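Local atomic coordinates of putative glutathionylspermidine synthase (Methylobacillus flagellatus, PDB entry 3N6X), a protein that probably acts as an ATP-dependent ligase of the circularly permuted ATP-grasp family, with glutathionylspermidine synthesis as its putative reaction. Residues Thr7-Leu15 / Leu409-Leu417; Ile70-Ala81 / Gly464-Lys473. All coordinates share one frame; numbering follows the deposited sequence.

Interactions 1 and 2 bring both ends of the chain onto one mixed sheet, with centres about 14 Å apart. Interaction 1 lays the N-terminal residues 7-15 against 409-417, and interaction 2 pairs 70-81 with the C-terminal 464-473. Two polar links join them: Glu12 OE2 forms a salt bridge with Arg77 NH2 at 3.0 Å, and Lys467 NZ probably donates to Pro415 O at 2.8 Å. Asp73 OD1 also takes the backbone NH of Leu417. The segments alternate along the chain, so the two contacts cross in sequence. A glycerol, probably from the crystallisation liquor, lies about 3 Å from the side chain of Ile70 in interaction 2.

Interaction 1: residues Thr7-Leu15 / Leu409-Leu417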
loop_
_atom_site.group_PDB
_atom_site.type_symbol
_atom_site.label_atom_id
_atom_site.label_comp_id
_atom_site.label_asym_id
_atom_site.label_seq_id
_atom_site.Cartn_x
_atom_site.Cartn_y
_atom_site.Cartn_z
ATOM N N THR A 7 26.852 11.806 12.010
ATOM C CA THR A 7 25.632 11.003 12.007
ATOM C C THR A 7 24.726 11.371 10.821
ATOM O O THR A 7 24.116 12.447 10.811
ATOM C CB THR A 7 24.917 11.102 13.364
ATOM N N LYS A 8 24.676 10.486 9.805
ATOM C CA LYS A 8 23.872 10.680 8.592
ATOM C C LYS A 8 22.869 9.520 8.429
ATOM O O LYS A 8 23.125 8.428 8.955
ATOM C CB LYS A 8 24.790 10.771 7.357
ATOM N N PRO A 9 21.721 9.708 7.707
ATOM C CA PRO A 9 20.776 8.585 7.542
ATOM C C PRO A 9 21.375 7.428 6.729
ATOM O O PRO A 9 22.126 7.668 5.774
ATOM C CB PRO A 9 19.572 9.224 6.822
ATOM C CG PRO A 9 19.765 10.697 6.948
ATOM C CD PRO A 9 21.236 10.921 7.021
ATOM N N PHE A 10 21.060 6.164 7.131
ATOM C CA PHE A 10 21.528 4.935 6.471
ATOM C C PHE A 10 21.275 4.977 4.963
ATOM O O PHE A 10 20.145 5.213 4.544
ATOM C CB PHE A 10 20.844 3.693 7.095
ATOM C CG PHE A 10 21.059 2.393 6.348
ATOM C CD1 PHE A 10 20.174 1.986 5.352
ATOM C CD2 PHE A 10 22.131 1.563 6.658
ATOM C CE1 PHE A 10 20.379 0.789 4.656
ATOM C CE2 PHE A 10 22.328 0.360 5.968
ATOM C CZ PHE A 10 21.449 -0.020 4.975
ATOM N N ASP A 11 22.330 4.747 4.150
ATOM C CA ASP A 11 22.193 4.714 2.690
ATOM C C ASP A 11 22.178 3.279 2.181
ATOM O O ASP A 11 22.929 2.436 2.687
ATOM C CB ASP A 11 23.295 5.533 1.991
ATOM C CG ASP A 11 23.040 5.733 0.501
ATOM O OD1 ASP A 11 22.268 6.649 0.148
ATOM O OD2 ASP A 11 23.592 4.955 -0.305
ATOM N N GLU A 12 21.311 2.995 1.188
ATOM C CA GLU A 12 21.171 1.658 0.601
ATOM C C GLU A 12 22.452 1.216 -0.128
ATOM O O GLU A 12 22.767 0.030 -0.127
ATOM C CB GLU A 12 19.958 1.593 -0.366
ATOM C CG GLU A 12 18.617 2.034 0.226
ATOM C CD GLU A 12 17.954 1.114 1.245
ATOM O OE1 GLU A 12 18.322 -0.082 1.314
ATOM O OE2 GLU A 12 17.009 1.580 1.924
HETATM N N MSE A 13 23.184 2.171 -0.756
HETATM C CA MSE A 13 24.398 1.873 -1.534
HETATM C C MSE A 13 25.707 2.128 -0.769
HETATM O O MSE A 13 26.567 1.250 -0.744
HETATM C CB MSE A 13 24.388 2.651 -2.866
HETATM C CG MSE A 13 25.521 2.280 -3.825
HETATM SE SE MSE A 13 25.651 3.450 -5.398
HETATM C CE MSE A 13 24.122 2.914 -6.389
ATOM N N PHE A 14 25.877 3.345 -0.193
ATOM C CA PHE A 14 27.128 3.740 0.476
ATOM C C PHE A 14 27.156 3.481 1.985
ATOM O O PHE A 14 26.315 3.999 2.722
ATOM C CB PHE A 14 27.494 5.196 0.145
ATOM C CG PHE A 14 27.544 5.484 -1.339
ATOM C CD1 PHE A 14 28.618 5.053 -2.113
ATOM C CD2 PHE A 14 26.506 6.164 -1.968
ATOM C CE1 PHE A 14 28.656 5.307 -3.487
ATOM C CE2 PHE A 14 26.546 6.419 -3.342
ATOM C CZ PHE A 14 27.621 5.991 -4.093
ATOM N N LEU A 15 28.164 2.699 2.441
ATOM C CA LEU A 15 28.372 2.304 3.845
ATOM C C LEU A 15 28.851 3.467 4.753
ATOM O O LEU A 15 28.680 4.640 4.402
ATOM C CB LEU A 15 29.369 1.124 3.921
ATOM C CG LEU A 15 28.766 -0.280 3.883
ATOM C CD1 LEU A 15 29.783 -1.298 3.393
ATOM C CD2 LEU A 15 28.218 -0.686 5.248
ATOM N N LEU A 409 11.932 10.054 12.042
ATOM C CA LEU A 409 12.737 8.843 11.896
ATOM C C LEU A 409 13.920 9.063 10.974
ATOM O O LEU A 409 13.812 9.822 10.002
ATOM C CB LEU A 409 11.870 7.685 11.353
ATOM C CG LEU A 409 10.726 7.190 12.242
ATOM C CD1 LEU A 409 9.763 6.338 11.445
ATOM C CD2 LEU A 409 11.249 6.407 13.433
ATOM N N ALA A 410 15.034 8.341 11.234
ATOM C CA ALA A 410 16.225 8.381 10.380
ATOM C C ALA A 410 15.960 7.585 9.073
ATOM O O ALA A 410 16.546 6.514 8.856
ATOM C CB ALA A 410 17.423 7.804 11.129
ATOM N N LEU A 411 15.032 8.111 8.226
ATOM C CA LEU A 411 14.590 7.499 6.963
ATOM C C LEU A 411 15.771 7.177 6.049
ATOM O O LEU A 411 16.570 8.062 5.754
ATOM C CB LEU A 411 13.568 8.429 6.241
ATOM C CG LEU A 411 12.857 7.849 4.998
ATOM C CD1 LEU A 411 12.402 6.453 5.241
ATOM C CD2 LEU A 411 11.675 8.704 4.584
ATOM N N SER A 412 15.887 5.901 5.616
ATOM C CA SER A 412 16.996 5.466 4.767
ATOM C C SER A 412 17.015 6.168 3.426
ATOM O O SER A 412 15.959 6.526 2.888
ATOM C CB SER A 412 17.010 3.946 4.587
ATOM O OG SER A 412 16.159 3.516 3.537
ATOM N N THR A 413 18.224 6.407 2.910
ATOM C CA THR A 413 18.425 7.064 1.630
ATOM C C THR A 413 18.850 6.067 0.564
ATOM O O THR A 413 19.564 5.106 0.853
ATOM C CB THR A 413 19.426 8.203 1.762
ATOM O OG1 THR A 413 20.543 7.764 2.542
ATOM C CG2 THR A 413 18.813 9.444 2.376
ATOM N N CYS A 414 18.408 6.293 -0.661
ATOM C CA CYS A 414 18.756 5.457 -1.794
ATOM C C CYS A 414 19.416 6.347 -2.843
ATOM O O CYS A 414 18.913 7.449 -3.110
ATOM C CB CYS A 414 17.513 4.761 -2.347
ATOM S SG CYS A 414 17.819 3.719 -3.800
ATOM N N PRO A 415 20.570 5.920 -3.428
ATOM C CA PRO A 415 21.230 6.759 -4.445
ATOM C C PRO A 415 20.274 7.156 -5.541
ATOM O O PRO A 415 19.545 6.322 -6.061
ATOM C CB PRO A 415 22.348 5.866 -4.960
ATOM C CG PRO A 415 22.631 4.965 -3.840
ATOM C CD PRO A 415 21.315 4.669 -3.210
ATOM N N THR A 416 20.174 8.449 -5.780
ATOM C CA THR A 416 19.225 9.016 -6.716
ATOM C C THR A 416 19.935 10.061 -7.551
ATOM O O THR A 416 20.750 10.829 -7.023
ATOM C CB THR A 416 18.041 9.620 -5.927
ATOM O OG1 THR A 416 17.640 8.706 -4.906
ATOM C CG2 THR A 416 16.850 9.964 -6.810
ATOM N N LEU A 417 19.639 10.095 -8.855
ATOM C CA LEU A 417 20.246 11.067 -9.751
ATOM C C LEU A 417 19.623 12.449 -9.565
ATOM O O LEU A 417 18.442 12.651 -9.867
ATOM C CB LEU A 417 20.158 10.606 -11.216
ATOM C CG LEU A 417 21.138 9.504 -11.612
ATOM C CD1 LEU A 417 20.558 8.631 -12.683
ATOM C CD2 LEU A 417 22.462 10.085 -12.063
#
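Asp11 turns its CG away from its own backbone N (chi1 -169°), which sets the carboxylate beside Thr413, whose OG1 sits between backbone N and carbonyl carbon (chi1 45°). The backbones of these two residues form an isolated beta bridge, by which the N-terminal segment docks alongside strand 413-418 of the mixed sheet. Thr413 N donates to Phe10 O at 2.8 Å, and Glu12 N answers by donating to Thr413 O at 2.8 Å. Thr413 OG1 lies 3.2 Å from Asp11 OD1. The other carboxylate oxygen, OD2, closes an Asx turn: it is met by Met13 N from above the carboxylate plane and by Phe14 N on its anti side, the latter at 2.8 Å and 171°. Shortening Asp11 to an alanine is likely to leave the NH groups of Met13 and Phe14 without their acceptor and set the turn free to shift. Beyond the turn, the selenomethionine Met13 bends its terminal CE back to within 3.7 Å of Pro415 CB. On the other flank, Ser412 OG gives its proton to Glu12 OE2 at 2.7 Å, on the anti side; OE1 pairs with Arg151 of strand 144-151, and OE2 also has Arg77 as a partner. Phe10 turns the CD1 edge of its ring to Ser412 CB, 3.8 Å away and near the ring plane.

Interaction 2: residues Ile70-Ala81 / Gly464-Lys473; sequences IPFDVVPRILSA and GGTKDTWILK
Arg77, Ile78 and Leu79 run parallel to Thr469, Trp470 and Ile471, the two short strands inclined by 17° with their axes 4.6 Å apart. The bonds step from Arg77 N to Asp468 O, Trp470 N to Arg77 O, Leu79 N to Trp470 O and Leu472 N to Leu79 O. Earlier in both segments a separate bridge joins Phe72 to Thr466: Thr466 N donates to Pro71 O, and Asp73 N to Thr466 O. Between the two the register slips by two residues, and a water gives a proton to Asp73 O and takes one from Asp468 N, 2.9 Å away. At this break the Lys467 chain lies alongside Asp73 and turns at its last torsion (chi4 -94°), which brings NZ within 2.7 Å of Asp73 OD2, a salt bridge, and 2.8 Å of Val75 O. On the face carrying Ile78, Pro76 sets CB and CG over one face of the Trp470 indole; CG stands 3.5 Å from the centroid of the six-membered ring, 3° off the normal, a CH-pi contact. Ile78 CG1 packs 3.8 Å from Trp470 CE3. Trp470 NE1 donates at 2.8 Å, in its ring plane, to Asp468 OD2, which also pairs with Arg177. The buried ammonium, with Asp73, Val75 O and probably Pro415 O as partners, is likely to fix the loop, while the indole is held by NH and face.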
loop_
_atom_site.group_PDB
_atom_site.type_symbol
_atom_site.label_atom_id
_atom_site.label_comp_id
_atom_site.label_asym_id
_atom_site.label_seq_id
_atom_site.Cartn_x
_atom_site.Cartn_y
_atom_site.Cartn_z
ATOM N N ILE A 70 4.245 11.059 -12.989
ATOM C CA ILE A 70 5.160 10.979 -11.835
ATOM C C ILE A 70 6.617 10.729 -12.298
ATOM O O ILE A 70 6.854 9.820 -13.092
ATOM C CB ILE A 70 4.669 9.889 -10.817
ATOM C CG1 ILE A 70 3.268 10.247 -10.247
ATOM C CG2 ILE A 70 5.702 9.648 -9.681
ATOM C CD1 ILE A 70 2.567 9.110 -9.476
ATOM N N PRO A 71 7.610 11.514 -11.802
ATOM C CA PRO A 71 9.004 11.281 -12.223
ATOM C C PRO A 71 9.523 9.885 -11.868
ATOM O O PRO A 71 9.120 9.304 -10.864
ATOM C CB PRO A 71 9.793 12.377 -11.494
ATOM C CG PRO A 71 8.784 13.392 -11.101
ATOM C CD PRO A 71 7.513 12.652 -10.864
ATOM N N PHE A 72 10.406 9.349 -12.709
ATOM C CA PHE A 72 11.008 8.043 -12.506
ATOM C C PHE A 72 12.523 8.161 -12.397
ATOM O O PHE A 72 13.144 8.874 -13.189
ATOM C CB PHE A 72 10.618 7.086 -13.648
ATOM C CG PHE A 72 11.221 5.705 -13.539
ATOM C CD1 PHE A 72 10.755 4.795 -12.595
ATOM C CD2 PHE A 72 12.247 5.307 -14.391
ATOM C CE1 PHE A 72 11.320 3.521 -12.491
ATOM C CE2 PHE A 72 12.802 4.025 -14.293
ATOM C CZ PHE A 72 12.332 3.140 -13.349
ATOM N N ASP A 73 13.112 7.499 -11.391
ATOM C CA ASP A 73 14.556 7.453 -11.200
ATOM C C ASP A 73 15.059 6.069 -11.626
ATOM O O ASP A 73 14.435 5.054 -11.290
ATOM C CB ASP A 73 14.929 7.743 -9.746
ATOM C CG ASP A 73 16.422 7.888 -9.525
ATOM O OD1 ASP A 73 16.995 8.914 -9.974
ATOM O OD2 ASP A 73 17.009 7.019 -8.842
ATOM N N VAL A 74 16.168 6.029 -12.390
ATOM C CA VAL A 74 16.706 4.782 -12.957
ATOM C C VAL A 74 17.610 3.984 -12.015
ATOM O O VAL A 74 18.067 2.899 -12.387
ATOM C CB VAL A 74 17.327 4.975 -14.376
ATOM C CG1 VAL A 74 16.302 5.571 -15.347
ATOM C CG2 VAL A 74 18.590 5.835 -14.323
ATOM N N VAL A 75 17.864 4.496 -10.798
ATOM C CA VAL A 75 18.666 3.743 -9.825
ATOM C C VAL A 75 17.722 2.841 -9.023
ATOM O O VAL A 75 16.840 3.349 -8.321
ATOM C CB VAL A 75 19.531 4.643 -8.910
ATOM C CG1 VAL A 75 20.514 3.802 -8.093
ATOM C CG2 VAL A 75 20.270 5.705 -9.724
ATOM N N PRO A 76 17.798 1.498 -9.202
ATOM C CA PRO A 76 16.845 0.628 -8.506
ATOM C C PRO A 76 17.085 0.555 -7.006
ATOM O O PRO A 76 18.204 0.782 -6.527
ATOM C CB PRO A 76 17.068 -0.734 -9.166
ATOM C CG PRO A 76 18.490 -0.701 -9.614
ATOM C CD PRO A 76 18.745 0.718 -10.029
ATOM N N ARG A 77 16.034 0.216 -6.269
ATOM C CA ARG A 77 16.114 -0.052 -4.850
ATOM C C ARG A 77 16.357 -1.560 -4.753
ATOM O O ARG A 77 15.471 -2.342 -5.085
ATOM C CB ARG A 77 14.784 0.361 -4.171
ATOM C CG ARG A 77 14.666 -0.034 -2.724
ATOM C CD ARG A 77 15.313 0.988 -1.825
ATOM N NE ARG A 77 15.229 0.603 -0.421
ATOM C CZ ARG A 77 14.177 0.844 0.357
ATOM N NH1 ARG A 77 13.096 1.439 -0.140
ATOM N NH2 ARG A 77 14.187 0.470 1.630
ATOM N N ILE A 78 17.596 -1.968 -4.461
ATOM C CA ILE A 78 17.947 -3.401 -4.453
ATOM C C ILE A 78 17.878 -3.982 -3.057
ATOM O O ILE A 78 18.438 -3.410 -2.135
ATOM C CB ILE A 78 19.328 -3.689 -5.143
ATOM C CG1 ILE A 78 19.481 -2.890 -6.465
ATOM C CG2 ILE A 78 19.515 -5.194 -5.382
ATOM C CD1 ILE A 78 20.890 -2.916 -7.081
ATOM N N LEU A 79 17.190 -5.132 -2.906
ATOM C CA LEU A 79 17.075 -5.849 -1.634
ATOM C C LEU A 79 17.567 -7.263 -1.820
ATOM O O LEU A 79 17.268 -7.881 -2.835
ATOM C CB LEU A 79 15.607 -5.859 -1.131
ATOM C CG LEU A 79 14.932 -4.477 -0.939
ATOM C CD1 LEU A 79 13.426 -4.620 -0.811
ATOM C CD2 LEU A 79 15.500 -3.737 0.272
ATOM N N SER A 80 18.348 -7.779 -0.862
ATOM C CA SER A 80 18.877 -9.142 -0.949
ATOM C C SER A 80 17.801 -10.173 -0.683
ATOM O O SER A 80 16.759 -9.850 -0.102
ATOM C CB SER A 80 20.047 -9.331 0.021
ATOM O OG SER A 80 19.627 -9.345 1.377
ATOM N N ALA A 81 18.064 -11.421 -1.064
ATOM C CA ALA A 81 17.146 -12.523 -0.825
ATOM C C ALA A 81 16.849 -12.697 0.663
ATOM O O ALA A 81 15.723 -13.032 1.017
ATOM C CB ALA A 81 17.715 -13.814 -1.398
ATOM N N GLY A 464 7.793 14.189 -5.442
ATOM C CA GLY A 464 7.837 12.741 -5.272
ATOM C C GLY A 464 7.929 11.979 -6.578
ATOM O O GLY A 464 7.263 12.331 -7.556
ATOM N N GLY A 465 8.747 10.926 -6.582
ATOM C CA GLY A 465 8.930 10.063 -7.746
ATOM C C GLY A 465 8.925 8.584 -7.407
ATOM O O GLY A 465 8.708 8.217 -6.254
ATOM N N THR A 466 9.147 7.715 -8.416
ATOM C CA THR A 466 9.216 6.262 -8.185
ATOM C C THR A 466 10.513 5.640 -8.680
ATOM O O THR A 466 11.247 6.239 -9.475
ATOM C CB THR A 466 8.005 5.517 -8.744
ATOM O OG1 THR A 466 7.990 5.637 -10.159
ATOM C CG2 THR A 466 6.691 5.984 -8.141
ATOM N N LYS A 467 10.794 4.433 -8.185
ATOM C CA LYS A 467 11.954 3.625 -8.528
ATOM C C LYS A 467 11.480 2.209 -8.733
ATOM O O LYS A 467 10.418 1.838 -8.226
ATOM C CB LYS A 467 12.966 3.631 -7.370
ATOM C CG LYS A 467 13.767 4.904 -7.227
ATOM C CD LYS A 467 14.666 4.809 -6.023
ATOM C CE LYS A 467 15.668 5.934 -5.960
ATOM N NZ LYS A 467 16.957 5.552 -6.587
ATOM N N ASP A 468 12.280 1.396 -9.417
ATOM C CA ASP A 468 12.022 -0.033 -9.541
ATOM C C ASP A 468 12.612 -0.681 -8.290
ATOM O O ASP A 468 13.637 -0.215 -7.797
ATOM C CB ASP A 468 12.722 -0.587 -10.803
ATOM C CG ASP A 468 12.446 -2.050 -11.124
ATOM O OD1 ASP A 468 11.569 -2.655 -10.457
ATOM O OD2 ASP A 468 13.097 -2.586 -12.044
ATOM N N THR A 469 11.956 -1.710 -7.748
ATOM C CA THR A 469 12.475 -2.431 -6.578
ATOM C C THR A 469 12.908 -3.812 -7.010
ATOM O O THR A 469 12.086 -4.600 -7.509
ATOM C CB THR A 469 11.427 -2.490 -5.430
ATOM O OG1 THR A 469 10.962 -1.179 -5.150
ATOM C CG2 THR A 469 11.986 -3.127 -4.152
ATOM N N TRP A 470 14.194 -4.114 -6.825
ATOM C CA TRP A 470 14.759 -5.403 -7.197
ATOM C C TRP A 470 14.886 -6.308 -5.991
ATOM O O TRP A 470 15.529 -5.939 -5.010
ATOM C CB TRP A 470 16.145 -5.217 -7.821
ATOM C CG TRP A 470 16.165 -4.555 -9.171
ATOM C CD1 TRP A 470 15.095 -4.115 -9.899
ATOM C CD2 TRP A 470 17.327 -4.291 -9.963
ATOM N NE1 TRP A 470 15.524 -3.562 -11.083
ATOM C CE2 TRP A 470 16.892 -3.659 -11.150
ATOM C CE3 TRP A 470 18.707 -4.526 -9.782
ATOM C CZ2 TRP A 470 17.782 -3.278 -12.163
ATOM C CZ3 TRP A 470 19.587 -4.127 -10.774
ATOM C CH2 TRP A 470 19.125 -3.519 -11.952
ATOM N N ILE A 471 14.287 -7.498 -6.058
ATOM C CA ILE A 471 14.466 -8.508 -5.029
ATOM C C ILE A 471 15.339 -9.586 -5.639
ATOM O O ILE A 471 14.986 -10.154 -6.681
ATOM C CB ILE A 471 13.112 -9.050 -4.445
ATOM C CG1 ILE A 471 12.512 -8.054 -3.404
ATOM C CG2 ILE A 471 13.311 -10.411 -3.771
ATOM C CD1 ILE A 471 11.901 -6.776 -3.925
ATOM N N LEU A 472 16.530 -9.787 -5.069
ATOM C CA LEU A 472 17.481 -10.775 -5.585
ATOM C C LEU A 472 17.069 -12.188 -5.239
ATOM O O LEU A 472 16.551 -12.425 -4.147
ATOM C CB LEU A 472 18.912 -10.476 -5.108
ATOM C CG LEU A 472 19.466 -9.087 -5.484
ATOM C CD1 LEU A 472 20.966 -9.043 -5.297
ATOM C CD2 LEU A 472 19.075 -8.682 -6.948
ATOM N N LYS A 473 17.227 -13.120 -6.205
ATOM C CA LYS A 473 16.821 -14.529 -6.049
ATOM C C LYS A 473 17.672 -15.307 -5.038
ATOM O O LYS A 473 18.871 -15.077 -4.928
ATOM C CB LYS A 473 16.792 -15.244 -7.405
ATOM C CG LYS A 473 15.592 -14.867 -8.256
ATOM C CD LYS A 473 15.569 -15.636 -9.568
ATOM C CE LYS A 473 15.991 -14.784 -10.736
ATOM N NZ LYS A 473 15.988 -15.552 -12.004
HETATM O O HOH W 1 14.748 2.358 -10.692
#